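PDB 5CFI: BIS(5'-nucleosyl)-tetraphosphatase (Diadenosine tetraphosphatase), putative from Plasmodium falciparum, which probably hydrolyses diadenosine tetraphosphate asymmetrically, to ATP and AMP, as a member of the Nudix hydrolase family. Local coordinates for residues L16-P21 / L104-N109; K29-F34 / Y119-S124. All blocks are in the same frame, centred on the assembly; numbering follows the deposited sequence.

In the fold
Both interactions lie on the same side of the chain's centre, their own centres about 10 Å apart, and they touch through Leu16 on Phe30 and Lys17 on Glu31, with a probable hydrogen bond from Lys17 N to Lys29 O. Interaction 2 is partly buried: it is the antiparallel pairing of strands 30-37 and 116-122 within the mixed sheet, held by regular backbone hydrogen bonds and by apolar and aromatic side chains. Interaction 1 is a surface contact. It joins the loop leaving strand 6-16 to the turn leaving strand 92-103, two strands that run parallel to each other, and relies on an asparagine amide and a salt bridge between long charged side chains. Strand 6-16 also pairs with strand 30-37.

Interaction 1 of 2, residues L16-P21 / L104-N109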
loop_
_atom_site.group_PDB
_atom_site.type_symbol
_atom_site.label_atom_id
_atom_site.label_comp_id
_atom_site.label_asym_id
_atom_site.label_seq_id
_atom_site.Cartn_x
_atom_site.Cartn_y
_atom_site.Cartn_z
ATOM N N LEU B 16 6.665 10.326 4.417
ATOM C CA LEU B 16 7.922 10.485 5.083
ATOM C C LEU B 16 7.677 10.287 6.553
ATOM O O LEU B 16 6.754 10.839 7.105
ATOM C CB LEU B 16 8.453 11.876 4.852
ATOM C CG LEU B 16 9.263 12.171 3.614
ATOM C CD1 LEU B 16 9.709 13.607 3.671
ATOM C CD2 LEU B 16 10.456 11.267 3.551
ATOM N N LYS B 17 8.523 9.506 7.193
ATOM C CA LYS B 17 8.360 9.264 8.600
ATOM C C LYS B 17 8.463 10.561 9.337
ATOM O O LYS B 17 9.211 11.425 8.988
ATOM C CB LYS B 17 9.401 8.299 9.098
ATOM C CG LYS B 17 9.235 6.903 8.564
ATOM C CD LYS B 17 10.319 5.993 9.075
ATOM C CE LYS B 17 10.364 6.002 10.583
ATOM N NZ LYS B 17 11.464 5.188 11.146
ATOM N N LYS B 18 7.664 10.696 10.362
ATOM C CA LYS B 18 7.648 11.895 11.140
ATOM C C LYS B 18 8.783 11.968 12.133
ATOM O O LYS B 18 9.030 12.996 12.702
ATOM C CB LYS B 18 6.304 12.030 11.808
ATOM C CG LYS B 18 5.179 11.907 10.816
ATOM C CD LYS B 18 3.917 11.510 11.509
ATOM C CE LYS B 18 2.725 12.064 10.784
ATOM N NZ LYS B 18 1.577 11.947 11.700
ATOM N N TYR B 19 9.456 10.864 12.360
ATOM C CA TYR B 19 10.573 10.842 13.264
ATOM C C TYR B 19 11.502 9.721 12.913
ATOM O O TYR B 19 11.062 8.702 12.479
ATOM C CB TYR B 19 10.052 10.624 14.669
ATOM C CG TYR B 19 11.097 10.335 15.705
ATOM C CD1 TYR B 19 11.977 11.294 16.094
ATOM C CD2 TYR B 19 11.178 9.109 16.310
ATOM C CE1 TYR B 19 12.913 11.040 17.054
ATOM C CE2 TYR B 19 12.118 8.846 17.273
ATOM C CZ TYR B 19 12.981 9.823 17.637
ATOM O OH TYR B 19 13.925 9.614 18.585
ATOM N N ASN B 20 12.786 9.899 13.119
ATOM C CA ASN B 20 13.720 8.827 12.894
ATOM C C ASN B 20 14.575 8.712 14.136
ATOM O O ASN B 20 15.090 9.704 14.621
ATOM C CB ASN B 20 14.569 9.085 11.652
ATOM C CG ASN B 20 13.754 9.039 10.378
ATOM O OD1 ASN B 20 13.474 7.967 9.830
ATOM N ND2 ASN B 20 13.372 10.209 9.896
ATOM N N PRO B 21 14.729 7.496 14.666
ATOM C CA PRO B 21 15.499 7.260 15.888
ATOM C C PRO B 21 16.960 7.520 15.631
ATOM O O PRO B 21 17.680 8.010 16.515
ATOM C CB PRO B 21 15.274 5.766 16.175
ATOM C CG PRO B 21 14.117 5.374 15.293
ATOM C CD PRO B 21 14.209 6.241 14.106
ATOM N N LEU B 104 1.906 14.275 -1.109
ATOM C CA LEU B 104 2.401 15.635 -1.241
ATOM C C LEU B 104 2.476 16.250 0.146
ATOM O O LEU B 104 3.471 16.885 0.511
ATOM C CB LEU B 104 1.487 16.465 -2.149
ATOM C CG LEU B 104 1.383 16.012 -3.602
ATOM C CD1 LEU B 104 0.289 16.781 -4.367
ATOM C CD2 LEU B 104 2.738 16.161 -4.252
ATOM N N ASN B 105 1.391 16.065 0.894
ATOM C CA ASN B 105 1.275 16.518 2.266
ATOM C C ASN B 105 1.413 15.331 3.203
ATOM O O ASN B 105 0.523 14.468 3.276
ATOM C CB ASN B 105 -0.056 17.226 2.482
ATOM C CG ASN B 105 -0.272 17.645 3.915
ATOM O OD1 ASN B 105 0.640 17.590 4.744
ATOM N ND2 ASN B 105 -1.488 18.088 4.217
ATOM N N ASN B 106 2.522 15.311 3.938
ATOM C CA ASN B 106 2.880 14.198 4.796
ATOM C C ASN B 106 1.907 13.978 5.936
ATOM O O ASN B 106 2.059 13.029 6.699
ATOM C CB ASN B 106 4.269 14.419 5.371
ATOM C CG ASN B 106 5.124 13.184 5.295
ATOM O OD1 ASN B 106 5.663 12.853 4.238
ATOM N ND2 ASN B 106 5.231 12.472 6.406
ATOM N N GLU B 107 0.921 14.862 6.050
ATOM C CA GLU B 107 0.000 14.878 7.179
ATOM C C GLU B 107 -1.420 14.679 6.709
ATOM O O GLU B 107 -2.368 14.908 7.479
ATOM C CB GLU B 107 0.101 16.203 7.942
ATOM C CG GLU B 107 1.467 16.499 8.506
ATOM C CD GLU B 107 1.699 15.805 9.823
ATOM O OE1 GLU B 107 0.782 15.088 10.305
ATOM O OE2 GLU B 107 2.801 15.990 10.387
ATOM N N GLU B 108 -1.554 14.303 5.434
ATOM C CA GLU B 108 -2.833 13.923 4.848
ATOM C C GLU B 108 -3.474 12.881 5.745
ATOM O O GLU B 108 -2.802 11.974 6.251
ATOM C CB GLU B 108 -2.636 13.379 3.430
ATOM C CG GLU B 108 -3.891 13.266 2.576
ATOM C CD GLU B 108 -4.514 14.607 2.197
ATOM O OE1 GLU B 108 -3.778 15.583 1.957
ATOM O OE2 GLU B 108 -5.759 14.685 2.124
ATOM N N ASN B 109 -4.773 13.020 5.963
ATOM C CA ASN B 109 -5.458 12.150 6.898
ATOM C C ASN B 109 -6.261 11.043 6.212
ATOM O O ASN B 109 -7.053 11.290 5.312
ATOM C CB ASN B 109 -6.349 12.988 7.818
ATOM C CG ASN B 109 -5.546 13.717 8.911
ATOM O OD1 ASN B 109 -4.394 13.363 9.199
ATOM N ND2 ASN B 109 -6.152 14.737 9.517
#
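Asn106 turns its carboxamide to the backbone of Leu16. Its OD1 accepts the Leu16 N-H at 2.7 Å (N-H...O angle 155°), the donor lying in the carbonyl plane on a lone pair, while ND2 faces Leu16 O; that second bond is modelled too short for its length to be trusted. A primary amide suits the place because it offers one acceptor and one donor, as a peptide group does. The contact lies where strands 6-16 and 92-103, parallel partners in the sheet, run out into loops, so the side chain binds the last residue of strand 6-16 from the turn that follows strand 92-103. Farther out, Lys18 NZ forms a salt bridge with Glu107 OE1 at a rather long 3.5 Å. The lysine reaches across with an extended chain, whereas the glutamate bends at chi2 (-83°) to bring its carboxylate over. Both residues are exposed, which fits their charge. A type I turn from Asn105 to Glu108 presents Asn106 and Glu107, closed by Glu108 N to Asn105 O at 3.0 Å. Asn105 adds an Asx turn, its OD1 taking the Glu107 N-H from above the carbonyl plane. The side chain of Leu16 also touches Phe30 of strand 30-37.

Interaction 2 of 2, residues K29-F34 / Y119-S124; sequences KFEFLF and YKWIGS
Trp121 carries Leu33 on one face of its indole: Leu33 CB sits 3.8 Å from the centroid of the six-membered ring, nearly on the normal, in a CH-pi contact. The backbone carbonyl of Glu31 meets the indole edge, near the ring plane, on the side of CE3. Phe34 has Ile122 over one face, with Ile122 CD1 3.6 Å from the ring centroid, while the backbone of Phe32 comes to its edge. Ile122 reaches there because CG1 lies between the backbone N and the carbonyl carbon (chi1 73°) and the chain then runs straight on to CD1. Leu33 CD1 also packs on Tyr119 CB at 3.9 Å.

These contacts grow out of an antiparallel pairing. Phe32 with Ile122 and Phe34 with Lys120 are hydrogen-bonded pairs, each closed by two N-H...O bonds of 2.9 Å between the backbone N and O atoms of its two residues; Leu33 and Trp121 form the non-hydrogen-bonded pair between them. Alternation puts Leu33 and Trp121 on one face of the Nudix-fold sheet and Phe32, Phe34, Ile122 and the exposed Lys120 on the other, where Phe32 touches helix 134-148 and Phe34 meets Trp44 and Pro46. Large apolar side chains suit Phe32, Leu33, Phe34 and Ile122, which are buried; Trp121 is partly exposed.

On the face shared by Leu33 and Trp121, the carboxylate of Glu31 lies beside the indole, with Glu31 OE2 3.7 Å from Trp121 CB and the carboxylate plane 25° from the ring plane. The main partner of Glu31 is Arg15 of strand 6-16, which forms a salt bridge to OE2 and a cation-pi contact with Trp121. The arginine charge is thus shared between a carboxylate and an indole, an arrangement that would probably stabilise the ionised form of Glu31 beside a partly exposed indole.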
loop_
_atom_site.group_PDB
_atom_site.type_symbol
_atom_site.label_atom_id
_atom_site.label_comp_id
_atom_site.label_asym_id
_atom_site.label_seq_id
_atom_site.Cartn_x
_atom_site.Cartn_y
_atom_site.Cartn_z
ATOM N N LYS B 29 13.600 6.366 5.567
ATOM C CA LYS B 29 12.839 7.538 6.006
ATOM C C LYS B 29 11.345 7.434 5.659
ATOM O O LYS B 29 10.537 8.286 6.060
ATOM C CB LYS B 29 13.420 8.802 5.385
ATOM N N PHE B 30 10.982 6.370 4.939
ATOM C CA PHE B 30 9.641 6.233 4.370
ATOM C C PHE B 30 8.744 5.220 5.072
ATOM O O PHE B 30 9.229 4.316 5.776
ATOM C CB PHE B 30 9.752 5.859 2.894
ATOM C CG PHE B 30 10.454 6.893 2.063
ATOM C CD1 PHE B 30 11.749 6.699 1.654
ATOM C CD2 PHE B 30 9.813 8.061 1.713
ATOM C CE1 PHE B 30 12.390 7.649 0.901
ATOM C CE2 PHE B 30 10.452 9.019 0.961
ATOM C CZ PHE B 30 11.738 8.814 0.554
ATOM N N GLU B 31 7.432 5.370 4.867
ATOM C CA GLU B 31 6.478 4.405 5.394
ATOM C C GLU B 31 5.169 4.347 4.610
ATOM O O GLU B 31 4.663 5.363 4.148
ATOM C CB GLU B 31 6.198 4.706 6.864
ATOM C CG GLU B 31 5.830 6.137 7.185
ATOM C CD GLU B 31 5.761 6.357 8.685
ATOM O OE1 GLU B 31 6.373 5.554 9.416
ATOM O OE2 GLU B 31 5.083 7.299 9.142
ATOM N N PHE B 32 4.610 3.138 4.507
ATOM C CA PHE B 32 3.519 2.820 3.576
ATOM C C PHE B 32 2.202 2.668 4.315
ATOM O O PHE B 32 2.183 2.251 5.456
ATOM C CB PHE B 32 3.869 1.551 2.807
ATOM C CG PHE B 32 5.282 1.548 2.295
ATOM C CD1 PHE B 32 6.331 1.103 3.099
ATOM C CD2 PHE B 32 5.578 2.054 1.026
ATOM C CE1 PHE B 32 7.647 1.137 2.635
ATOM C CE2 PHE B 32 6.879 2.072 0.558
ATOM C CZ PHE B 32 7.924 1.612 1.374
ATOM N N LEU B 33 1.106 3.040 3.672
ATOM C CA LEU B 33 -0.200 2.986 4.304
ATOM C C LEU B 33 -0.783 1.587 4.232
ATOM O O LEU B 33 -0.813 0.972 3.178
ATOM C CB LEU B 33 -1.151 3.980 3.638
ATOM C CG LEU B 33 -2.594 3.910 4.142
ATOM C CD1 LEU B 33 -2.622 4.037 5.662
ATOM C CD2 LEU B 33 -3.451 4.990 3.457
ATOM N N PHE B 34 -1.230 1.069 5.364
ATOM C CA PHE B 34 -1.796 -0.281 5.406
ATOM C C PHE B 34 -3.121 -0.241 6.134
ATOM O O PHE B 34 -3.226 0.309 7.230
ATOM C CB PHE B 34 -0.823 -1.256 6.065
ATOM C CG PHE B 34 0.132 -1.888 5.106
ATOM C CD1 PHE B 34 -0.009 -3.224 4.746
ATOM C CD2 PHE B 34 1.165 -1.147 4.546
ATOM C CE1 PHE B 34 0.863 -3.817 3.841
ATOM C CE2 PHE B 34 2.054 -1.730 3.635
ATOM C CZ PHE B 34 1.891 -3.065 3.272
ATOM N N TYR B 119 -5.882 1.787 10.380
ATOM C CA TYR B 119 -4.805 2.041 9.426
ATOM C C TYR B 119 -3.502 2.300 10.157
ATOM O O TYR B 119 -3.485 2.926 11.219
ATOM C CB TYR B 119 -5.130 3.226 8.513
ATOM C CG TYR B 119 -5.161 4.580 9.203
ATOM C CD1 TYR B 119 -4.040 5.416 9.204
ATOM C CD2 TYR B 119 -6.312 5.025 9.843
ATOM C CE1 TYR B 119 -4.070 6.647 9.817
ATOM C CE2 TYR B 119 -6.351 6.252 10.469
ATOM C CZ TYR B 119 -5.228 7.067 10.458
ATOM O OH TYR B 119 -5.269 8.308 11.080
ATOM N N LYS B 120 -2.405 1.818 9.590
ATOM C CA LYS B 120 -1.096 2.092 10.153
ATOM C C LYS B 120 -0.134 2.395 9.028
ATOM O O LYS B 120 -0.262 1.849 7.932
ATOM C CB LYS B 120 -0.575 0.915 10.984
ATOM C CG LYS B 120 -1.275 0.707 12.305
ATOM C CD LYS B 120 -1.102 1.916 13.187
ATOM C CE LYS B 120 -2.130 1.948 14.276
ATOM N NZ LYS B 120 -2.705 3.319 14.346
ATOM N N TRP B 121 0.832 3.262 9.308
ATOM C CA TRP B 121 1.892 3.531 8.365
ATOM C C TRP B 121 3.075 2.688 8.782
ATOM O O TRP B 121 3.607 2.875 9.868
ATOM C CB TRP B 121 2.244 5.015 8.349
ATOM C CG TRP B 121 1.187 5.885 7.764
ATOM C CD1 TRP B 121 0.120 6.439 8.409
ATOM C CD2 TRP B 121 1.100 6.311 6.402
ATOM N NE1 TRP B 121 -0.619 7.196 7.533
ATOM C CE2 TRP B 121 -0.042 7.128 6.288
ATOM C CE3 TRP B 121 1.891 6.090 5.263
ATOM C CZ2 TRP B 121 -0.432 7.711 5.078
ATOM C CZ3 TRP B 121 1.515 6.669 4.070
ATOM C CH2 TRP B 121 0.358 7.470 3.986
ATOM N N ILE B 122 3.493 1.753 7.944
ATOM C CA ILE B 122 4.477 0.790 8.385
ATOM C C ILE B 122 5.705 0.741 7.498
ATOM O O ILE B 122 5.752 1.365 6.452
ATOM C CB ILE B 122 3.869 -0.612 8.450
ATOM C CG1 ILE B 122 3.675 -1.147 7.028
ATOM C CG2 ILE B 122 2.565 -0.596 9.266
ATOM C CD1 ILE B 122 3.285 -2.594 6.970
ATOM N N GLY B 123 6.710 -0.005 7.939
ATOM C CA GLY B 123 7.895 -0.245 7.139
ATOM C C GLY B 123 8.054 -1.739 6.895
ATOM O O GLY B 123 7.400 -2.565 7.538
ATOM N N SER B 124 8.918 -2.084 5.950
ATOM C CA SER B 124 9.172 -3.466 5.601
ATOM C C SER B 124 9.660 -4.305 6.787
ATOM O O SER B 124 9.424 -5.524 6.825
ATOM C CB SER B 124 10.194 -3.527 4.479
ATOM O OG SER B 124 11.447 -3.073 4.957
#